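Local coordinates for protein 3,4-dihydroxy-2-butanone 4-phosphate synthase (Acinetobacter baumannii, PDB 6MNZ) that probably catalyses the conversion of D-ribulose 5-phosphate to formate and 3,4-dihydroxy-2-butanone 4-phosphate, a magnesium- or manganese-dependent step of riboflavin biosynthesis, at residues E30-I35 with I162-K167; R53-L58 with H126-M131; L21-D26 with A141-A146; C57-R62 with P158-C163. One frame throughout, in Å; residues are numbered along the deposited sequence.

Contact 1: E30-I35 with I162-K167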
loop_
_atom_site.group_PDB
_atom_site.type_symbol
_atom_site.label_atom_id
_atom_site.label_comp_id
_atom_site.label_asym_id
_atom_site.label_seq_id
_atom_site.Cartn_x
_atom_site.Cartn_y
_atom_site.Cartn_z
ATOM N N GLU A 30 -0.217 -25.308 -7.511
ATOM C CA GLU A 30 -0.998 -25.831 -8.618
ATOM C C GLU A 30 -0.108 -25.957 -9.846
ATOM O O GLU A 30 0.831 -25.182 -10.037
ATOM C CB GLU A 30 -2.202 -24.930 -8.922
ATOM C CG GLU A 30 -3.254 -24.914 -7.820
ATOM C CD GLU A 30 -4.428 -24.004 -8.136
ATOM O OE1 GLU A 30 -4.319 -23.184 -9.073
ATOM O OE2 GLU A 30 -5.426 -24.045 -7.387
ATOM N N GLY A 31 -0.538 -26.816 -10.767
ATOM C CA GLY A 31 0.085 -26.943 -12.072
ATOM C C GLY A 31 -0.846 -26.426 -13.157
ATOM O O GLY A 31 -2.054 -26.661 -13.113
ATOM N N ASP A 32 -0.284 -25.611 -14.043
ATOM C CA ASP A 32 -0.997 -25.085 -15.198
ATOM C C ASP A 32 -0.327 -25.595 -16.464
ATOM O O ASP A 32 0.872 -25.370 -16.663
ATOM C CB ASP A 32 -1.010 -23.556 -15.196
ATOM C CG ASP A 32 -1.851 -22.981 -14.079
ATOM O OD1 ASP A 32 -1.941 -23.618 -13.010
ATOM O OD2 ASP A 32 -2.276 -21.815 -14.209
ATOM N N LEU A 33 -1.124 -26.147 -17.374
ATOM C CA LEU A 33 -0.749 -26.142 -18.780
ATOM C C LEU A 33 -0.516 -24.710 -19.245
ATOM O O LEU A 33 -1.146 -23.774 -18.749
ATOM C CB LEU A 33 -1.836 -26.797 -19.630
ATOM C CG LEU A 33 -2.170 -28.262 -19.350
ATOM C CD1 LEU A 33 -3.430 -28.655 -20.113
ATOM C CD2 LEU A 33 -1.010 -29.174 -19.719
ATOM N N VAL A 34 0.521 -24.529 -20.058
ATOM C CA VAL A 34 0.946 -23.211 -20.518
ATOM C C VAL A 34 1.381 -23.351 -21.968
ATOM O O VAL A 34 2.167 -24.246 -22.296
ATOM C CB VAL A 34 2.095 -22.632 -19.674
ATOM C CG1 VAL A 34 2.393 -21.191 -20.088
ATOM C CG2 VAL A 34 1.761 -22.711 -18.196
ATOM N N ILE A 35 0.764 -22.569 -22.851
ATOM C CA ILE A 35 1.111 -22.563 -24.266
ATOM C C ILE A 35 1.192 -21.119 -24.736
ATOM O O ILE A 35 0.476 -20.244 -24.242
ATOM C CB ILE A 35 0.088 -23.360 -25.105
ATOM C CG1 ILE A 35 0.496 -23.375 -26.579
ATOM C CG2 ILE A 35 -1.313 -22.777 -24.940
ATOM C CD1 ILE A 35 -0.339 -24.312 -27.428
ATOM N N ILE A 162 -3.194 -20.440 -20.240
ATOM C CA ILE A 162 -2.907 -21.272 -19.079
ATOM C C ILE A 162 -4.211 -21.786 -18.486
ATOM O O ILE A 162 -5.255 -21.130 -18.560
ATOM C CB ILE A 162 -2.084 -20.510 -18.016
ATOM C CG1 ILE A 162 -2.921 -19.407 -17.362
ATOM C CG2 ILE A 162 -0.831 -19.920 -18.646
ATOM C CD1 ILE A 162 -2.175 -18.633 -16.295
ATOM N N CYS A 163 -4.141 -22.977 -17.895
ATOM C CA CYS A 163 -5.316 -23.667 -17.377
ATOM C C CYS A 163 -4.885 -24.536 -16.206
ATOM O O CYS A 163 -3.972 -25.355 -16.349
ATOM C CB CYS A 163 -5.977 -24.517 -18.469
ATOM S SG CYS A 163 -7.615 -25.175 -18.060
ATOM N N GLU A 164 -5.613 -24.441 -15.097
ATOM C CA GLU A 164 -5.288 -25.235 -13.919
ATOM C C GLU A 164 -5.525 -26.717 -14.188
ATOM O O GLU A 164 -6.509 -27.100 -14.825
ATOM C CB GLU A 164 -6.129 -24.784 -12.725
ATOM C CG GLU A 164 -5.884 -23.353 -12.287
ATOM C CD GLU A 164 -6.815 -22.369 -12.964
ATOM O OE1 GLU A 164 -7.184 -22.615 -14.131
ATOM O OE2 GLU A 164 -7.357 -21.492 -12.257
ATOM N N ILE A 165 -4.659 -27.556 -13.626
ATOM C CA ILE A 165 -4.741 -29.004 -13.791
ATOM C C ILE A 165 -5.414 -29.575 -12.548
ATOM O O ILE A 165 -4.835 -29.576 -11.456
ATOM C CB ILE A 165 -3.356 -29.622 -14.022
ATOM C CG1 ILE A 165 -2.791 -29.147 -15.364
ATOM C CG2 ILE A 165 -3.435 -31.148 -13.990
ATOM C CD1 ILE A 165 -1.327 -29.485 -15.582
ATOM N N ILE A 166 -6.654 -30.031 -12.705
ATOM C CA ILE A 166 -7.461 -30.548 -11.606
ATOM C C ILE A 166 -7.543 -32.062 -11.746
ATOM O O ILE A 166 -7.877 -32.575 -12.821
ATOM C CB ILE A 166 -8.866 -29.922 -11.591
ATOM C CG1 ILE A 166 -8.778 -28.397 -11.703
ATOM C CG2 ILE A 166 -9.609 -30.310 -10.321
ATOM C CD1 ILE A 166 -10.125 -27.711 -11.807
ATOM N N LYS A 167 -7.277 -32.772 -10.653
ATOM C CA LYS A 167 -7.315 -34.227 -10.682
ATOM C C LYS A 167 -8.688 -34.716 -11.126
ATOM O O LYS A 167 -9.704 -34.038 -10.948
ATOM C CB LYS A 167 -6.972 -34.793 -9.304
ATOM C CG LYS A 167 -5.532 -34.529 -8.876
ATOM C CD LYS A 167 -5.258 -35.037 -7.468
ATOM C CE LYS A 167 -5.530 -36.528 -7.348
ATOM N NZ LYS A 167 -4.834 -37.137 -6.185
#

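Contact 2: R53-L58 with H126-M131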
loop_
_atom_site.group_PDB
_atom_site.type_symbol
_atom_site.label_atom_id
_atom_site.label_comp_id
_atom_site.label_asym_id
_atom_site.label_seq_id
_atom_site.Cartn_x
_atom_site.Cartn_y
_atom_site.Cartn_z
ATOM N N ARG A 53 -9.127 -29.019 -17.116
ATOM C CA ARG A 53 -10.462 -28.720 -16.610
ATOM C C ARG A 53 -10.453 -27.620 -15.556
ATOM O O ARG A 53 -11.426 -27.465 -14.809
ATOM C CB ARG A 53 -11.126 -29.984 -16.048
ATOM C CG ARG A 53 -11.449 -31.023 -17.115
ATOM C CD ARG A 53 -11.892 -32.350 -16.511
ATOM N NE ARG A 53 -10.759 -33.174 -16.095
ATOM C CZ ARG A 53 -10.424 -33.420 -14.829
ATOM N NH1 ARG A 53 -11.147 -32.933 -13.825
ATOM N NH2 ARG A 53 -9.355 -34.160 -14.565
ATOM N N GLY A 54 -9.427 -26.771 -15.562
ATOM C CA GLY A 54 -9.489 -25.479 -14.915
ATOM C C GLY A 54 -10.029 -24.391 -15.826
ATOM O O GLY A 54 -10.568 -24.639 -16.905
ATOM N N LEU A 55 -9.854 -23.155 -15.373
ATOM C CA LEU A 55 -10.187 -21.988 -16.179
ATOM C C LEU A 55 -9.105 -21.768 -17.230
ATOM O O LEU A 55 -7.943 -21.518 -16.892
ATOM C CB LEU A 55 -10.327 -20.754 -15.293
ATOM C CG LEU A 55 -11.733 -20.388 -14.821
ATOM C CD1 LEU A 55 -11.664 -19.253 -13.799
ATOM C CD2 LEU A 55 -12.614 -20.002 -15.993
ATOM N N VAL A 56 -9.508 -21.752 -18.499
ATOM C CA VAL A 56 -8.625 -21.305 -19.569
ATOM C C VAL A 56 -8.490 -19.790 -19.499
ATOM O O VAL A 56 -9.480 -19.058 -19.616
ATOM C CB VAL A 56 -9.153 -21.754 -20.936
ATOM C CG1 VAL A 56 -8.364 -21.092 -22.057
ATOM C CG2 VAL A 56 -9.085 -23.269 -21.048
ATOM N N CYS A 57 -7.255 -19.313 -19.376
ATOM C CA CYS A 57 -6.967 -17.895 -19.238
ATOM C C CYS A 57 -5.862 -17.514 -20.213
ATOM O O CYS A 57 -5.258 -18.378 -20.854
ATOM C CB CYS A 57 -6.565 -17.550 -17.800
ATOM S SG CYS A 57 -7.900 -17.772 -16.598
ATOM N N LEU A 58 -5.770 -16.212 -20.484
ATOM C CA LEU A 58 -4.882 -15.670 -21.514
ATOM C C LEU A 58 -4.030 -14.577 -20.875
ATOM O O LEU A 58 -4.528 -13.488 -20.584
ATOM C CB LEU A 58 -5.671 -15.128 -22.701
ATOM C CG LEU A 58 -4.841 -14.269 -23.658
ATOM C CD1 LEU A 58 -3.646 -15.046 -24.174
ATOM C CD2 LEU A 58 -5.682 -13.721 -24.801
ATOM N N HIS A 126 -15.876 -15.205 -23.075
ATOM C CA HIS A 126 -15.594 -16.491 -22.453
ATOM C C HIS A 126 -14.103 -16.805 -22.420
ATOM O O HIS A 126 -13.731 -17.931 -22.065
ATOM C CB HIS A 126 -16.341 -17.613 -23.183
ATOM C CG HIS A 126 -17.827 -17.435 -23.205
ATOM N ND1 HIS A 126 -18.448 -16.455 -23.949
ATOM C CD2 HIS A 126 -18.816 -18.109 -22.573
ATOM C CE1 HIS A 126 -19.741 -16.459 -23.681
ATOM N NE2 HIS A 126 -19.997 -17.479 -22.881
ATOM N N ILE A 127 -13.242 -15.857 -22.782
ATOM C CA ILE A 127 -11.814 -15.932 -22.502
ATOM C C ILE A 127 -11.492 -14.908 -21.425
ATOM O O ILE A 127 -12.090 -13.827 -21.386
ATOM C CB ILE A 127 -10.977 -15.678 -23.772
ATOM C CG1 ILE A 127 -11.033 -16.896 -24.703
ATOM C CG2 ILE A 127 -9.534 -15.331 -23.416
ATOM C CD1 ILE A 127 -10.473 -18.171 -24.103
ATOM N N PHE A 128 -10.581 -15.271 -20.523
ATOM C CA PHE A 128 -10.375 -14.556 -19.264
ATOM C C PHE A 128 -8.935 -14.071 -19.214
ATOM O O PHE A 128 -8.052 -14.774 -18.700
ATOM C CB PHE A 128 -10.695 -15.450 -18.070
ATOM C CG PHE A 128 -12.117 -15.907 -18.028
ATOM C CD1 PHE A 128 -13.098 -15.074 -17.517
ATOM C CD2 PHE A 128 -12.506 -17.036 -18.727
ATOM C CE1 PHE A 128 -14.428 -15.415 -17.604
ATOM C CE2 PHE A 128 -13.834 -17.395 -18.799
ATOM C CZ PHE A 128 -14.794 -16.599 -18.210
ATOM N N PRO A 129 -8.638 -12.905 -19.786
ATOM C CA PRO A 129 -7.246 -12.446 -19.819
ATOM C C PRO A 129 -6.767 -12.047 -18.435
ATOM O O PRO A 129 -7.553 -11.672 -17.562
ATOM C CB PRO A 129 -7.283 -11.240 -20.767
ATOM C CG PRO A 129 -8.584 -11.352 -21.513
ATOM C CD PRO A 129 -9.527 -12.022 -20.562
ATOM N N LEU A 130 -5.458 -12.173 -18.233
ATOM C CA LEU A 130 -4.820 -11.839 -16.968
ATOM C C LEU A 130 -3.654 -10.901 -17.234
ATOM O O LEU A 130 -2.871 -11.126 -18.163
ATOM C CB LEU A 130 -4.337 -13.098 -16.245
ATOM C CG LEU A 130 -5.376 -14.213 -16.114
ATOM C CD1 LEU A 130 -4.757 -15.459 -15.507
ATOM C CD2 LEU A 130 -6.546 -13.740 -15.277
ATOM N N MET A 131 -3.597 -9.808 -16.479
ATOM C CA MET A 131 -2.590 -8.769 -16.670
ATOM C C MET A 131 -1.413 -9.059 -15.746
ATOM O O MET A 131 -1.527 -8.930 -14.523
ATOM C CB MET A 131 -3.189 -7.395 -16.386
ATOM C CG MET A 131 -2.384 -6.225 -16.917
ATOM S SD MET A 131 -3.107 -4.630 -16.472
ATOM C CE MET A 131 -2.439 -4.406 -14.823
HETATM O O HOH W 1 -11.951 -19.880 -20.995
#

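Contact 3: L21-D26 with A141-A146. With SO4 (sulfate ion), chain C.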
loop_
_atom_site.group_PDB
_atom_site.type_symbol
_atom_site.label_atom_id
_atom_site.label_comp_id
_atom_site.label_asym_id
_atom_site.label_seq_id
_atom_site.Cartn_x
_atom_site.Cartn_y
_atom_site.Cartn_z
ATOM N N LEU A 21 3.573 -25.685 -15.535
ATOM C CA LEU A 21 4.312 -24.786 -14.658
ATOM C C LEU A 21 3.682 -24.835 -13.274
ATOM O O LEU A 21 2.492 -24.542 -13.118
ATOM C CB LEU A 21 4.309 -23.355 -15.200
ATOM C CG LEU A 21 5.543 -22.938 -16.004
ATOM C CD1 LEU A 21 5.332 -21.566 -16.628
ATOM C CD2 LEU A 21 6.796 -22.938 -15.138
ATOM N N MET A 22 4.497 -25.134 -12.270
ATOM C CA MET A 22 4.073 -25.086 -10.881
ATOM C C MET A 22 4.588 -23.808 -10.237
ATOM O O MET A 22 5.736 -23.408 -10.457
ATOM C CB MET A 22 4.591 -26.298 -10.106
ATOM C CG MET A 22 4.086 -27.627 -10.626
ATOM S SD MET A 22 4.671 -29.023 -9.643
ATOM C CE MET A 22 6.204 -29.406 -10.481
ATOM N N ASP A 23 3.768 -23.224 -9.370
ATOM C CA ASP A 23 4.227 -22.166 -8.490
ATOM C C ASP A 23 4.683 -22.762 -7.161
ATOM O O ASP A 23 4.678 -23.978 -6.959
ATOM C CB ASP A 23 3.121 -21.136 -8.282
ATOM C CG ASP A 23 1.983 -21.668 -7.434
ATOM O OD1 ASP A 23 1.765 -22.900 -7.447
ATOM O OD2 ASP A 23 1.506 -20.907 -6.567
ATOM N N ASP A 24 5.169 -21.897 -6.274
ATOM C CA ASP A 24 5.718 -22.350 -5.005
ATOM C C ASP A 24 4.698 -23.201 -4.260
ATOM O O ASP A 24 3.499 -22.912 -4.265
ATOM C CB ASP A 24 6.136 -21.151 -4.151
ATOM C CG ASP A 24 7.478 -20.586 -4.567
ATOM O OD1 ASP A 24 7.919 -20.876 -5.698
ATOM O OD2 ASP A 24 8.113 -19.888 -3.753
ATOM N N GLU A 25 5.182 -24.278 -3.639
ATOM C CA GLU A 25 4.286 -25.208 -2.965
ATOM C C GLU A 25 3.451 -24.510 -1.901
ATOM O O GLU A 25 2.390 -25.020 -1.527
ATOM C CB GLU A 25 5.102 -26.347 -2.344
ATOM C CG GLU A 25 4.333 -27.266 -1.403
ATOM C CD GLU A 25 5.253 -28.120 -0.550
ATOM O OE1 GLU A 25 5.214 -27.980 0.691
ATOM O OE2 GLU A 25 6.029 -28.916 -1.122
ATOM N N ASP A 26 3.883 -23.341 -1.432
ATOM C CA ASP A 26 3.175 -22.623 -0.385
ATOM C C ASP A 26 2.419 -21.397 -0.890
ATOM O O ASP A 26 2.038 -20.554 -0.070
ATOM C CB ASP A 26 4.160 -22.206 0.713
ATOM C CG ASP A 26 5.274 -21.313 0.193
ATOM O OD1 ASP A 26 5.820 -21.630 -0.884
ATOM O OD2 ASP A 26 5.788 -20.495 0.986
ATOM N N ALA A 141 5.484 -13.994 -8.418
ATOM C CA ALA A 141 5.771 -15.344 -8.901
ATOM C C ALA A 141 4.489 -16.140 -9.131
ATOM O O ALA A 141 4.340 -17.267 -8.663
ATOM C CB ALA A 141 6.687 -16.056 -7.913
ATOM N N GLY A 142 3.589 -15.583 -9.944
ATOM C CA GLY A 142 2.374 -16.262 -10.330
ATOM C C GLY A 142 2.471 -16.902 -11.703
ATOM O O GLY A 142 3.277 -16.499 -12.540
ATOM N N HIS A 143 1.522 -17.801 -11.981
ATOM C CA HIS A 143 1.428 -18.386 -13.314
ATOM C C HIS A 143 1.188 -17.319 -14.374
ATOM O O HIS A 143 1.533 -17.520 -15.544
ATOM C CB HIS A 143 0.304 -19.424 -13.359
ATOM C CG HIS A 143 0.439 -20.508 -12.337
ATOM N ND1 HIS A 143 -0.121 -20.415 -11.081
ATOM C CD2 HIS A 143 0.941 -21.763 -12.432
ATOM C CE1 HIS A 143 0.100 -21.537 -10.419
ATOM N NE2 HIS A 143 0.684 -22.393 -11.238
ATOM N N THR A 144 0.496 -16.238 -14.012
ATOM C CA THR A 144 0.236 -15.162 -14.961
ATOM C C THR A 144 1.538 -14.575 -15.490
ATOM O O THR A 144 1.768 -14.521 -16.703
ATOM C CB THR A 144 -0.612 -14.078 -14.291
ATOM O OG1 THR A 144 -1.855 -14.646 -13.859
ATOM C CG2 THR A 144 -0.882 -12.921 -15.252
ATOM N N GLU A 145 2.377 -14.065 -14.587
ATOM C CA GLU A 145 3.680 -13.552 -14.990
ATOM C C GLU A 145 4.531 -14.640 -15.628
ATOM O O GLU A 145 5.238 -14.379 -16.608
ATOM C CB GLU A 145 4.400 -12.954 -13.781
ATOM C CG GLU A 145 3.798 -11.651 -13.278
ATOM C CD GLU A 145 2.486 -11.853 -12.545
ATOM O OE1 GLU A 145 2.391 -12.810 -11.748
ATOM O OE2 GLU A 145 1.600 -10.982 -12.662
ATOM N N ALA A 146 4.359 -15.889 -15.190
ATOM C CA ALA A 146 5.207 -16.967 -15.684
ATOM C C ALA A 146 4.852 -17.330 -17.118
ATOM O O ALA A 146 5.742 -17.541 -17.950
ATOM C CB ALA A 146 5.084 -18.188 -14.774
HETATM S S SO4 C . -1.612 -16.738 -10.813
HETATM O O1 SO4 C . -0.759 -15.878 -11.628
HETATM O O2 SO4 C . -0.825 -17.856 -10.303
HETATM O O3 SO4 C . -2.703 -17.245 -11.637
HETATM O O4 SO4 C . -2.161 -15.994 -9.685
#

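Contact 4: C57-R62 with P158-C163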
loop_
_atom_site.group_PDB
_atom_site.type_symbol
_atom_site.label_atom_id
_atom_site.label_comp_id
_atom_site.label_asym_id
_atom_site.label_seq_id
_atom_site.Cartn_x
_atom_site.Cartn_y
_atom_site.Cartn_z
ATOM N N CYS A 57 -7.255 -19.313 -19.376
ATOM C CA CYS A 57 -6.967 -17.895 -19.238
ATOM C C CYS A 57 -5.862 -17.514 -20.213
ATOM O O CYS A 57 -5.258 -18.378 -20.854
ATOM C CB CYS A 57 -6.565 -17.550 -17.800
ATOM S SG CYS A 57 -7.900 -17.772 -16.598
ATOM N N LEU A 58 -5.770 -16.212 -20.484
ATOM C CA LEU A 58 -4.882 -15.670 -21.514
ATOM C C LEU A 58 -4.030 -14.577 -20.875
ATOM O O LEU A 58 -4.528 -13.488 -20.584
ATOM C CB LEU A 58 -5.671 -15.128 -22.701
ATOM C CG LEU A 58 -4.841 -14.269 -23.658
ATOM C CD1 LEU A 58 -3.646 -15.046 -24.174
ATOM C CD2 LEU A 58 -5.682 -13.721 -24.801
ATOM N N THR A 59 -2.791 -14.911 -20.531
ATOM C CA THR A 59 -1.910 -13.946 -19.891
ATOM C C THR A 59 -1.463 -12.890 -20.897
ATOM O O THR A 59 -1.150 -13.213 -22.046
ATOM C CB THR A 59 -0.703 -14.666 -19.294
ATOM O OG1 THR A 59 0.081 -15.242 -20.347
ATOM C CG2 THR A 59 -1.163 -15.770 -18.348
ATOM N N LEU A 60 -1.638 -11.619 -20.529
ATOM C CA LEU A 60 -1.234 -10.489 -21.353
ATOM C C LEU A 60 -0.284 -9.597 -20.566
ATOM O O LEU A 60 -0.476 -9.367 -19.367
ATOM C CB LEU A 60 -2.430 -9.639 -21.815
ATOM C CG LEU A 60 -3.275 -10.135 -22.987
ATOM C CD1 LEU A 60 -3.911 -11.420 -22.596
ATOM C CD2 LEU A 60 -4.365 -9.135 -23.395
ATOM N N SER A 61 0.521 -8.854 -21.318
ATOM C CA SER A 61 1.275 -7.747 -20.759
ATOM C C SER A 61 0.385 -6.522 -20.571
ATOM O O SER A 61 -0.641 -6.353 -21.238
ATOM C CB SER A 61 2.456 -7.400 -21.663
ATOM O OG SER A 61 2.010 -6.814 -22.873
ATOM N N ARG A 62 0.846 -5.616 -19.706
ATOM C CA ARG A 62 0.149 -4.350 -19.505
ATOM C C ARG A 62 0.158 -3.504 -20.771
ATOM O O ARG A 62 -0.863 -2.908 -21.135
ATOM C CB ARG A 62 0.788 -3.586 -18.348
ATOM C CG ARG A 62 0.551 -4.226 -16.993
ATOM C CD ARG A 62 1.167 -3.411 -15.866
ATOM N NE ARG A 62 0.665 -2.040 -15.839
ATOM C CZ ARG A 62 0.774 -1.222 -14.796
ATOM N NH1 ARG A 62 1.253 -1.670 -13.641
ATOM N NH2 ARG A 62 0.304 0.017 -14.875
ATOM N N PRO A 158 4.585 -11.694 -25.576
ATOM C CA PRO A 158 4.569 -12.138 -24.175
ATOM C C PRO A 158 3.180 -12.570 -23.732
ATOM O O PRO A 158 2.588 -11.970 -22.830
ATOM C CB PRO A 158 5.048 -10.901 -23.398
ATOM C CG PRO A 158 5.702 -10.021 -24.406
ATOM C CD PRO A 158 5.009 -10.288 -25.705
ATOM N N ALA A 159 2.630 -13.575 -24.412
ATOM C CA ALA A 159 1.244 -13.984 -24.225
ATOM C C ALA A 159 1.176 -15.502 -24.203
ATOM O O ALA A 159 1.678 -16.161 -25.117
ATOM C CB ALA A 159 0.347 -13.430 -25.338
ATOM N N SER A 160 0.486 -16.045 -23.204
ATOM C CA SER A 160 0.330 -17.484 -23.062
ATOM C C SER A 160 -1.103 -17.790 -22.658
ATOM O O SER A 160 -1.803 -16.951 -22.086
ATOM C CB SER A 160 1.295 -18.060 -22.022
ATOM O OG SER A 160 0.838 -17.770 -20.715
ATOM N N VAL A 161 -1.513 -19.030 -22.910
ATOM C CA VAL A 161 -2.800 -19.546 -22.461
ATOM C C VAL A 161 -2.541 -20.593 -21.390
ATOM O O VAL A 161 -1.705 -21.486 -21.577
ATOM C CB VAL A 161 -3.605 -20.143 -23.629
ATOM C CG1 VAL A 161 -4.962 -20.629 -23.146
ATOM C CG2 VAL A 161 -3.763 -19.118 -24.748
ATOM N N ILE A 162 -3.194 -20.440 -20.240
ATOM C CA ILE A 162 -2.907 -21.272 -19.079
ATOM C C ILE A 162 -4.211 -21.786 -18.486
ATOM O O ILE A 162 -5.255 -21.130 -18.560
ATOM C CB ILE A 162 -2.084 -20.510 -18.016
ATOM C CG1 ILE A 162 -2.921 -19.407 -17.362
ATOM C CG2 ILE A 162 -0.831 -19.920 -18.646
ATOM C CD1 ILE A 162 -2.175 -18.633 -16.295
ATOM N N CYS A 163 -4.141 -22.977 -17.895
ATOM C CA CYS A 163 -5.316 -23.667 -17.377
ATOM C C CYS A 163 -4.885 -24.536 -16.206
ATOM O O CYS A 163 -3.972 -25.355 -16.349
ATOM C CB CYS A 163 -5.977 -24.517 -18.469
ATOM S SG CYS A 163 -7.615 -25.175 -18.060
#

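Contact 1: E30-I35 with I162-K167
Two neighbouring antiparallel strands of the mixed sheet in the DHBP synthase domain, 31-35 and 162-164, meet here and carry two predicted active-site acids, Asp32 and Glu164, on one face. The strand axes run 160° apart and approach to 4.4 Å. Asp32 with Glu164 and Val34 with Ile162 are non-hydrogen-bonded pairs; between them, Leu33 and Cys163 form the hydrogen-bonded pair. There Cys163 N donates to Leu33 O at 3.2 Å, while the return bond from Leu33 N to Cys163 O is weak. The pairing is prolonged by Ile165 N, which reaches Gly31 O at 2.8 Å.

On the acidic face, the side chains of Asp32 and Glu164 lie alongside each other and point the same way, their carboxylate planes turned by 40°. Asp32 OD2 comes to 3.8 Å from Ile162 CD1, so the methyl end of Ile162 borders this carboxylate. Farther along, CG2 of Ile162 sits against both methyl branches of Val34. Glu30 slants across Glu164, its OE1 lying 3.6 Å from Glu164 CG rather than meeting the other carboxylate. The opposite face is apolar: Leu33 crosses Ile165 at about a right angle, with Leu33 CG 4.1 Å from Ile165 CD1, and helix 42-52 packs on Leu33.

Asp32 OD2 and Glu164 OE1 remain 5.0 Å apart, and His143, a predicted metal ligand, touches Asp32. The pairing of the strands thus sets both acids side by side at the predicted substrate and metal site, while Leu33 and Ile165 pack together behind them.

Contact 2: R53-L58 with H126-M131
Leu58 grips strand 127-131 through both of its backbone polar atoms: Leu58 N donates to Phe128 O at 3.2 Å, and Leu130 N donates to Leu58 O at 2.8 Å. Leu58 and Pro129 form the parallel bridge between these bonds, and Pro129 CA adds a C-H...O contact to Leu58 O. Upstream the chains diverge, and a water donates to both Val56 O and His126 O, joining the backbones where they no longer pair directly.

Packing spreads to either side of the bridge. Cys57 CB lies 3.6 Å from Leu130 CD1, while its SG, set anti to the carbonyl carbon (chi1 -66°), reaches Phe128 CB at 3.9 Å. The Phe128 ring receives Val56 O at its edge, near the ring plane, and the Leu55 side chain crosses it at about a right angle with CD2 4.0 Å from Phe128 CE2. On the face opposite Cys57, Leu58 CB meets Ile127 CG2, and helix 101-112 covers both residues.

This is the parallel junction of strand 127-131, outermost in the chain's mixed sheet, with strand 57-60. Its two bonds at Leu58 imply a short direct pairing, which the water extends to Val56 and His126.

Contact 3: L21-D26 with A141-A146
Close packing across the two segments centres on His143. Its CD2 edge faces Leu21 O, near the ring plane, at 3.3 Å. CE1 meets the Asp23 carboxylate, with Asp23 CG 3.5 Å away; the two flat groups are inclined by 39°. A chi1 of 71° carries the Asp23 carboxylate toward this CE1 end of the ring, and its oxygens have other partners: OD2 accepts from Glu28 N and OD1 from Glu30 N. An apolar touch completes the direct packing, Leu21 CD1 lying 3.9 Å from Ala146 CB.

Hydrogen bonds are concentrated on a sulfate, probably from the crystallisation liquor. Sulfate O2 accepts from His143 N at 2.9 Å and from His143 ND1 at 2.8 Å, so the backbone and ring of one residue hold the same oxygen. Sulfate O1 is likewise doubly bound, by Thr144 N at 2.7 Å and by Thr144 OG1 at 2.8 Å. Arg27 NH1 supplies a further bond to the anion. On the far side of the imidazole, NE2 is hydrogen-bonded to Glu30 O, which, with the ND1 bond, fixes the ring's rotation.

Gly142 occupies the N-cap of helix 143-153, and the sulfate sits at the first turn. Main-chain N-H groups at a helix N-terminus form a classic anion-binding site, here within residues predicted to bind D-ribulose 5-phosphate.

Contact 4: C57-R62 with P158-C163
Thr59 of strand 57-60 lies against strand 160-163, its antiparallel neighbour in the mixed sheet, and its side chain forks at CB, which is 3.7 Å from Ser160 OG. One branch ends in OG1, 2.7 Å from Ser160 OG in a hydroxyl-hydroxyl hydrogen bond. Both hydroxyls lie between their own backbone N and carbonyl carbon (chi1 65° for Thr59, 76° for Ser160), which brings them together on the same face of the sheet. The other branch, CG2, meets Ile162 CD1 at 3.7 Å, the side chains crossing at about a right angle. Thus Thr59 offers its polar branch to Ser160 and its methyl to Ile162, which borders Asp32 and His143 of the predicted active site.

The strand axes run 139° apart. Cys57 and Ile162 bond in both directions: Cys57 N to Ile162 O at 2.8 Å and Ile162 N to Cys57 O at 3.0 Å. Thr59 N gives a 2.7 Å bond to Ser160 O, whereas Ser160 N returns only a weak bond to Thr59 O. In the intervening non-hydrogen-bonded pair of Leu58 and Val161, side chains take the opposite face; Leu58 CD1 approaches Val161 CG2 at 4.1 Å, and Ile108 of helix 101-112 covers both. At the end of the strand, Ser61 caps the following helix through OG to Arg64 N.

The two buried hydroxyls share one hydrogen bond, so each has a polar partner beside the aliphatic Ile162, while Leu58 and Val161 put aliphatic groups on the other face.

How the contacts relate
Contacts 1, 2 and 4 follow one sheet through the strand order 127-131, 57-60, 160-164, 31-36. Contact 4 is the middle step: it shares Cys57 and Leu58 with contact 2 and Ile162 and Cys163 with contact 1, their centres lying about 8 Å and 13 Å from its own. Contact 3 begins on the next strand, 19-22, where Leu21 N is 2.9 Å from Asp32 O, and sets helix 143-153 against the sheet. The predicted active site gathers at this junction. His143 CB lies 3.9 Å from Ile162 CD1, and Leu130 CD1 of contact 2 is 3.4 Å from Thr144 OG1, beside the sulfate-binding helix start.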